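Manganese lipoxygenase (Gaeumannomyces graminis, PDB 5FX8) oxidises linoleic and alpha-linolenic acids at a catalytic manganese, forming 11S- and 13R-hydroperoxy fatty acids and converting the 11S intermediate into the 13R product. Local coordinates at residues L493-A498 / A529-V533; V175-L179 / G210-V215; F284-Y289 / A353-P358. All blocks are in the same frame, centred on the assembly; numbering follows the deposited sequence.

Along the chain the contacts come in series, interaction 2 first, then 3, then 1, and all belong to the lipoxygenase domain. Interaction 3 lies nearest the catalytic metal: the side chain of M288 is about 9 Å from the manganese, and its helix goes on to the metal ligands H290 and H294. Interaction 2, in the small antiparallel sheet, touches that same helix, with V175 CB 3.9 Å from Y285 CE1; the centres of the two contacts are 21 Å apart. Interaction 1 does not touch the others, coming within about 6 Å of interaction 3 at the nearest atoms. Its A498 has its side chain about 12 Å from that of the ligand N482.

Interaction 1. Residues L493-A498 / A529-V533; sequences LPLHPA and AVEQV. With NAG (2-acetamido-2-deoxy-beta-D-glucopyranose), chain K.
Q532 reaches from helix 526-539 into the bend of 493-498 and grips two peptide groups of that loop with its terminal amide. NE2 donates to H496 O at 2.8 Å; the acceptor lies in the amide plane of Q532, and the donor in turn lies in the carbonyl plane of H496. At the other end of the amide, Q532 OE1 accepts a nearly straight bond of 2.7 Å from A498 N, which comes in tilted from the carbonyl plane. A glutamine suits this place because it carries a donor and an acceptor together on a long arm: CG is anti to the backbone N (chi1 158°) and the chain beyond is extended. NE2 has a further partner in G491 O, so the buried amide is held at both atoms.

L493 approaches from the opposite direction and supplies the apolar part. Its CD1 meets the methyl of A529 at 3.6 Å, while CD2 lies beside the Q532 amide, 3.9 Å from OE1. Small A529 lets the leucine lie close to the helix. V530 points away from the loop, and it and E531 come near an N-acetylglucosamine of a glycan attached to the protein, which is hydrogen-bonded to Y112 OH of the second subunit. The arrangement is a side-chain amide clasping the backbone of an irregular loop, here the connection following helix 485-490 in the largely helical lipoxygenase domain.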
# COMPACT_ATOMS: atom_id res chain seq x y z
N LEU A 493 -1.11 7.69 -16.04
CA LEU A 493 -1.72 8.18 -17.27
C LEU A 493 -0.68 8.93 -18.10
O LEU A 493 0.17 9.62 -17.58
CB LEU A 493 -2.93 9.08 -16.96
CG LEU A 493 -4.13 8.30 -16.41
CD1 LEU A 493 -5.17 9.18 -15.81
CD2 LEU A 493 -4.79 7.45 -17.44
N PRO A 494 -0.81 8.84 -19.42
CA PRO A 494 -1.92 8.31 -20.18
C PRO A 494 -1.75 6.89 -20.62
O PRO A 494 -2.67 6.32 -21.16
CB PRO A 494 -1.94 9.22 -21.39
CG PRO A 494 -0.53 9.49 -21.60
CD PRO A 494 0.07 9.65 -20.26
N LEU A 495 -0.55 6.34 -20.40
CA LEU A 495 -0.26 5.01 -20.90
C LEU A 495 -1.04 3.91 -20.17
O LEU A 495 -1.22 2.83 -20.74
CB LEU A 495 1.24 4.73 -20.80
CG LEU A 495 1.95 4.77 -22.16
CD1 LEU A 495 1.47 3.64 -22.99
CD2 LEU A 495 1.71 6.06 -22.91
N HIS A 496 -1.51 4.16 -18.96
CA HIS A 496 -2.15 3.12 -18.16
C HIS A 496 -3.50 3.56 -17.61
O HIS A 496 -3.63 3.83 -16.41
CB HIS A 496 -1.28 2.74 -16.97
CG HIS A 496 0.10 2.31 -17.35
ND1 HIS A 496 1.17 3.17 -17.33
CD2 HIS A 496 0.58 1.11 -17.72
CE1 HIS A 496 2.25 2.51 -17.68
NE2 HIS A 496 1.92 1.26 -17.93
N PRO A 497 -4.54 3.57 -18.44
CA PRO A 497 -5.87 3.98 -17.96
C PRO A 497 -6.67 2.85 -17.33
O PRO A 497 -6.70 1.72 -17.82
CB PRO A 497 -6.54 4.49 -19.23
CG PRO A 497 -5.96 3.68 -20.29
CD PRO A 497 -4.54 3.34 -19.89
N ALA A 498 -7.33 3.17 -16.22
CA ALA A 498 -8.20 2.20 -15.59
C ALA A 498 -9.35 1.78 -16.50
O ALA A 498 -9.81 0.64 -16.45
CB ALA A 498 -8.74 2.76 -14.30
N ALA A 529 -9.53 11.39 -14.96
CA ALA A 529 -8.10 11.18 -14.79
C ALA A 529 -7.66 11.54 -13.38
O ALA A 529 -6.88 10.81 -12.76
CB ALA A 529 -7.33 12.01 -15.80
N VAL A 530 -8.15 12.67 -12.87
CA VAL A 530 -7.87 13.02 -11.49
C VAL A 530 -8.45 11.97 -10.56
O VAL A 530 -7.89 11.69 -9.50
CB VAL A 530 -8.42 14.43 -11.18
CG1 VAL A 530 -8.23 14.77 -9.74
CG2 VAL A 530 -7.68 15.43 -11.99
N GLU A 531 -9.55 11.36 -10.95
CA GLU A 531 -10.19 10.41 -10.06
C GLU A 531 -9.45 9.08 -10.06
O GLU A 531 -9.40 8.38 -9.03
CB GLU A 531 -11.65 10.23 -10.48
CG GLU A 531 -12.66 10.36 -9.35
CD GLU A 531 -12.45 11.60 -8.49
OE1 GLU A 531 -12.94 12.68 -8.88
OE2 GLU A 531 -11.83 11.48 -7.40
N GLN A 532 -8.84 8.73 -11.19
CA GLN A 532 -7.98 7.56 -11.23
C GLN A 532 -6.74 7.81 -10.38
O GLN A 532 -6.44 7.04 -9.46
CB GLN A 532 -7.63 7.21 -12.67
CG GLN A 532 -6.35 6.39 -12.77
CD GLN A 532 -6.16 5.63 -14.07
OE1 GLN A 532 -7.06 5.50 -14.90
NE2 GLN A 532 -4.97 5.11 -14.25
N VAL A 533 -6.06 8.93 -10.61
CA VAL A 533 -4.87 9.16 -9.81
C VAL A 533 -5.22 9.26 -8.33
O VAL A 533 -4.44 8.86 -7.48
CB VAL A 533 -4.09 10.39 -10.32
CG1 VAL A 533 -2.83 10.56 -9.54
CG2 VAL A 533 -3.72 10.19 -11.72
C1 NAG K . -12.55 16.64 -3.90
C2 NAG K . -12.64 15.55 -4.94
C3 NAG K . -13.98 14.84 -4.83
C4 NAG K . -14.15 14.31 -3.42
C5 NAG K . -14.02 15.46 -2.46
C6 NAG K . -14.09 15.04 -1.02
C7 NAG K . -11.74 15.58 -7.22
C8 NAG K . -11.65 16.34 -8.50
N2 NAG K . -12.47 16.13 -6.26
O3 NAG K . -14.00 13.73 -5.72
O4 NAG K . -15.42 13.68 -3.29
O5 NAG K . -12.75 16.09 -2.63
O6 NAG K . -13.87 16.18 -0.20
O7 NAG K . -11.19 14.50 -7.08

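Interaction 2. Residues V175-L179 / G210-V215; sequences VLKRL and GRLFLV
R178 runs alongside F213, both side chains heading in one direction, the arginine drawn along the phenylalanine ring. With CG of R178 anti to the backbone N, its CB and CG both run past F213 CE2, at 3.6 Å from CG to CE2. A turn at chi3 (-65°) then brings the guanidinium round so that F213 CZ sits over the centre of one of its faces, the two planes being 52° apart. The turn also delivers NH1 to G210 O at 2.6 Å. Arginine fits because its aliphatic part can pack on the ring while its charged end finds carbonyls: NE and NH2 are taken by G382 O and P390 O. G210, with positive phi, closes helix 203-208 as the C-prime residue of a Schellman motif.

The backbones form an antiparallel pair, strand 177-178 being an outermost strand, within this chain, of a five-stranded antiparallel sheet. K177 and L214 make the hydrogen-bonded pair, with L214 N to K177 O at 2.9 Å and K177 N to L214 O at 3.1 Å; R178 and F213 are the non-hydrogen-bonded pair next to it. Beyond them, L179 N bonds to L212 O at 2.8 Å, and a water links L179 O with L212 N.

Branched aliphatic residues fill the remainder. L179 places CG beside its own backbone N (chi1 -69°), and its two methyls diverge, CD1 to L212 CB and CD2 to L214 CB. L176 sends CD1 between F213 CB and V215 CG2, the latter at 3.6 Å. V175 lies crosswise to V215, both of its methyls 3.7 Å from V215 CG1, where the paired segments approach helix 268-305.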
# COMPACT_ATOMS: atom_id res chain seq x y z
N VAL A 175 3.01 -12.12 -15.09
CA VAL A 175 2.14 -12.62 -16.15
C VAL A 175 2.98 -13.15 -17.30
O VAL A 175 2.63 -14.15 -17.92
CB VAL A 175 1.10 -11.55 -16.60
CG1 VAL A 175 1.69 -10.35 -17.24
CG2 VAL A 175 0.11 -12.14 -17.57
N LEU A 176 4.14 -12.55 -17.54
CA LEU A 176 4.94 -12.91 -18.70
C LEU A 176 5.43 -14.36 -18.63
O LEU A 176 5.74 -14.89 -17.56
CB LEU A 176 6.13 -11.96 -18.81
CG LEU A 176 7.02 -12.15 -20.03
CD1 LEU A 176 6.34 -11.55 -21.26
CD2 LEU A 176 8.40 -11.58 -19.76
N LYS A 177 5.53 -15.00 -19.79
CA LYS A 177 5.94 -16.39 -19.81
C LYS A 177 6.61 -16.67 -21.15
O LYS A 177 6.12 -16.22 -22.18
CB LYS A 177 4.72 -17.29 -19.59
CG LYS A 177 4.72 -18.53 -20.41
CD LYS A 177 3.33 -18.82 -20.96
CE LYS A 177 3.35 -19.88 -22.07
NZ LYS A 177 1.98 -20.10 -22.60
N ARG A 178 7.75 -17.35 -21.12
CA ARG A 178 8.48 -17.70 -22.33
C ARG A 178 7.77 -18.80 -23.09
O ARG A 178 7.20 -19.71 -22.50
CB ARG A 178 9.89 -18.15 -21.98
CG ARG A 178 10.79 -18.33 -23.18
CD ARG A 178 12.01 -19.14 -22.84
NE ARG A 178 12.89 -18.48 -21.87
CZ ARG A 178 14.03 -17.88 -22.17
NH1 ARG A 178 14.47 -17.84 -23.41
NH2 ARG A 178 14.73 -17.30 -21.22
N LEU A 179 7.81 -18.74 -24.41
CA LEU A 179 7.19 -19.77 -25.23
C LEU A 179 8.16 -20.91 -25.43
O LEU A 179 9.24 -20.72 -26.00
CB LEU A 179 6.74 -19.21 -26.58
CG LEU A 179 5.57 -18.23 -26.47
CD1 LEU A 179 5.17 -17.73 -27.85
CD2 LEU A 179 4.39 -18.87 -25.71
N GLY A 210 13.73 -20.10 -28.64
CA GLY A 210 13.38 -19.73 -27.28
C GLY A 210 13.47 -18.26 -27.00
O GLY A 210 13.76 -17.88 -25.88
N ARG A 211 13.23 -17.41 -28.00
CA ARG A 211 13.30 -15.96 -27.86
C ARG A 211 11.93 -15.28 -27.90
O ARG A 211 11.89 -14.05 -27.89
CB ARG A 211 14.19 -15.37 -28.95
CG ARG A 211 15.50 -16.08 -29.10
CD ARG A 211 16.42 -15.46 -30.12
NE ARG A 211 17.24 -14.38 -29.58
CZ ARG A 211 18.52 -14.48 -29.25
NH1 ARG A 211 19.17 -15.61 -29.39
NH2 ARG A 211 19.16 -13.43 -28.78
N LEU A 212 10.82 -16.02 -27.92
CA LEU A 212 9.48 -15.46 -27.91
C LEU A 212 8.82 -15.61 -26.54
O LEU A 212 8.87 -16.69 -25.95
CB LEU A 212 8.58 -16.12 -28.96
CG LEU A 212 8.63 -15.68 -30.42
CD1 LEU A 212 7.45 -16.25 -31.10
CD2 LEU A 212 8.64 -14.19 -30.59
N PHE A 213 8.18 -14.54 -26.08
CA PHE A 213 7.53 -14.47 -24.79
C PHE A 213 6.11 -13.94 -24.99
O PHE A 213 5.86 -13.16 -25.91
CB PHE A 213 8.27 -13.54 -23.83
CG PHE A 213 9.68 -13.92 -23.59
CD1 PHE A 213 10.68 -13.60 -24.51
CD2 PHE A 213 10.04 -14.57 -22.43
CE1 PHE A 213 11.98 -13.95 -24.27
CE2 PHE A 213 11.34 -14.91 -22.20
CZ PHE A 213 12.31 -14.60 -23.12
N LEU A 214 5.21 -14.33 -24.11
CA LEU A 214 3.79 -14.06 -24.29
C LEU A 214 3.18 -13.51 -23.02
O LEU A 214 3.47 -14.00 -21.94
CB LEU A 214 3.03 -15.32 -24.68
CG LEU A 214 1.51 -15.24 -24.71
CD1 LEU A 214 1.04 -14.23 -25.71
CD2 LEU A 214 0.95 -16.56 -25.06
N VAL A 215 2.34 -12.49 -23.16
CA VAL A 215 1.40 -12.10 -22.12
C VAL A 215 -0.00 -12.35 -22.64
O VAL A 215 -0.39 -11.80 -23.67
CB VAL A 215 1.57 -10.63 -21.72
CG1 VAL A 215 0.51 -10.24 -20.70
CG2 VAL A 215 2.94 -10.42 -21.19
O HOH W 1 10.20 -18.85 -27.85

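Interaction 3. Residues F284-Y289 / A353-P358; sequences FYSQMY and AAIDFP
F357 lays one side of its ring against F284, Y285 and M288 of the facing helix. The edge of F284 is turned toward the face of F357, an edge-to-face pair with centroids 5.7 Å apart, while Y285 CD2 meets F357 CZ obliquely at 3.7 Å. Flat rings suit this interface because three of them can pack at steep angles as one aromatic cluster; F357 is placed there by holding CG anti to its backbone N (chi1 -176°). On the same side, nearer the CD2 rim, M288 CB approaches F357 CD2 at 3.9 Å. The flexible methionine bends at chi2 and chi3, and its SD settles 3.6 Å from A354 CB, a methyl small enough to admit it. P358 packs its ring carbons against M288 O.

Further out, W343 of helix 342-346 touches both M288 and A354. Q287 is hydrogen-bonded to M481 O and weakly to the manganese ligand N482, and its O accepts from ND1 of the ligand H290, helping orient that imidazole. The axes of the two short helical segments pass 8.9 Å apart at a crossing angle of -65°, placing helix 351-363 across the long metal-binding helix 268-305, with helix 460-481 reaching S286 and Y289 through M481.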
# COMPACT_ATOMS: atom_id res chain seq x y z
N PHE A 284 -6.00 -4.40 -15.01
CA PHE A 284 -7.03 -5.26 -14.47
C PHE A 284 -6.43 -6.52 -13.88
O PHE A 284 -6.80 -6.95 -12.79
CB PHE A 284 -8.02 -5.60 -15.57
CG PHE A 284 -9.05 -6.60 -15.18
CD1 PHE A 284 -8.83 -7.96 -15.37
CD2 PHE A 284 -10.26 -6.19 -14.68
CE1 PHE A 284 -9.78 -8.86 -15.03
CE2 PHE A 284 -11.21 -7.08 -14.35
CZ PHE A 284 -10.99 -8.42 -14.52
N TYR A 285 -5.48 -7.13 -14.61
CA TYR A 285 -4.88 -8.38 -14.16
C TYR A 285 -4.18 -8.20 -12.83
O TYR A 285 -4.36 -8.99 -11.90
CB TYR A 285 -3.90 -8.92 -15.20
CG TYR A 285 -3.15 -10.14 -14.72
CD1 TYR A 285 -1.95 -10.02 -14.02
CD2 TYR A 285 -3.62 -11.42 -14.96
CE1 TYR A 285 -1.28 -11.12 -13.57
CE2 TYR A 285 -2.95 -12.52 -14.53
CZ TYR A 285 -1.78 -12.36 -13.84
OH TYR A 285 -1.09 -13.46 -13.40
N SER A 286 -3.31 -7.20 -12.73
CA SER A 286 -2.48 -7.08 -11.55
C SER A 286 -3.33 -6.79 -10.34
O SER A 286 -3.15 -7.38 -9.26
CB SER A 286 -1.43 -6.00 -11.77
OG SER A 286 -1.97 -4.71 -11.58
N GLN A 287 -4.32 -5.91 -10.52
CA GLN A 287 -5.16 -5.59 -9.39
C GLN A 287 -5.98 -6.79 -8.95
O GLN A 287 -6.27 -6.93 -7.76
CB GLN A 287 -6.04 -4.38 -9.71
CG GLN A 287 -5.24 -3.10 -9.84
CD GLN A 287 -4.02 -3.05 -8.90
OE1 GLN A 287 -4.17 -2.96 -7.69
NE2 GLN A 287 -2.81 -3.13 -9.47
N MET A 288 -6.34 -7.67 -9.86
CA MET A 288 -7.27 -8.68 -9.39
C MET A 288 -6.59 -9.99 -9.08
O MET A 288 -7.07 -10.77 -8.26
CB MET A 288 -8.39 -8.85 -10.41
CG MET A 288 -9.32 -7.66 -10.42
SD MET A 288 -9.89 -7.26 -8.77
CE MET A 288 -9.11 -5.75 -8.47
N TYR A 289 -5.47 -10.25 -9.70
CA TYR A 289 -4.70 -11.38 -9.27
C TYR A 289 -4.12 -11.16 -7.89
O TYR A 289 -3.95 -12.13 -7.16
CB TYR A 289 -3.62 -11.66 -10.30
CG TYR A 289 -2.78 -12.87 -9.97
CD1 TYR A 289 -3.22 -14.14 -10.28
CD2 TYR A 289 -1.55 -12.73 -9.37
CE1 TYR A 289 -2.46 -15.24 -10.00
CE2 TYR A 289 -0.77 -13.83 -9.08
CZ TYR A 289 -1.23 -15.08 -9.39
OH TYR A 289 -0.45 -16.19 -9.10
N ALA A 353 -17.01 -8.64 -12.50
CA ALA A 353 -15.98 -9.31 -13.29
C ALA A 353 -14.65 -9.31 -12.56
O ALA A 353 -13.95 -10.33 -12.53
CB ALA A 353 -15.85 -8.64 -14.65
N ALA A 354 -14.28 -8.17 -11.97
CA ALA A 354 -13.11 -8.10 -11.10
C ALA A 354 -13.13 -9.17 -10.02
O ALA A 354 -12.11 -9.81 -9.77
CB ALA A 354 -13.02 -6.72 -10.46
N ILE A 355 -14.27 -9.35 -9.34
CA ILE A 355 -14.34 -10.34 -8.27
C ILE A 355 -14.33 -11.75 -8.85
O ILE A 355 -13.83 -12.67 -8.22
CB ILE A 355 -15.57 -10.08 -7.38
CG1 ILE A 355 -15.31 -8.94 -6.41
CG2 ILE A 355 -15.92 -11.26 -6.51
CD1 ILE A 355 -14.28 -9.29 -5.42
N ASP A 356 -14.86 -11.94 -10.06
CA ASP A 356 -14.85 -13.28 -10.64
C ASP A 356 -13.44 -13.73 -11.01
O ASP A 356 -13.15 -14.93 -10.97
CB ASP A 356 -15.80 -13.31 -11.85
CG ASP A 356 -15.66 -14.58 -12.70
OD1 ASP A 356 -16.23 -15.63 -12.33
OD2 ASP A 356 -15.02 -14.52 -13.79
N PHE A 357 -12.54 -12.80 -11.33
CA PHE A 357 -11.25 -13.23 -11.85
C PHE A 357 -10.39 -14.05 -10.87
O PHE A 357 -9.91 -15.13 -11.27
CB PHE A 357 -10.50 -12.01 -12.38
CG PHE A 357 -9.22 -12.35 -13.02
CD1 PHE A 357 -9.20 -12.86 -14.30
CD2 PHE A 357 -8.04 -12.17 -12.34
CE1 PHE A 357 -8.02 -13.18 -14.89
CE2 PHE A 357 -6.86 -12.49 -12.93
CZ PHE A 357 -6.85 -13.00 -14.21
N PRO A 358 -10.12 -13.63 -9.63
CA PRO A 358 -9.29 -14.48 -8.75
C PRO A 358 -9.90 -15.82 -8.39
O PRO A 358 -9.17 -16.79 -8.12
CB PRO A 358 -9.09 -13.61 -7.51
CG PRO A 358 -10.23 -12.64 -7.56
CD PRO A 358 -10.40 -12.33 -8.99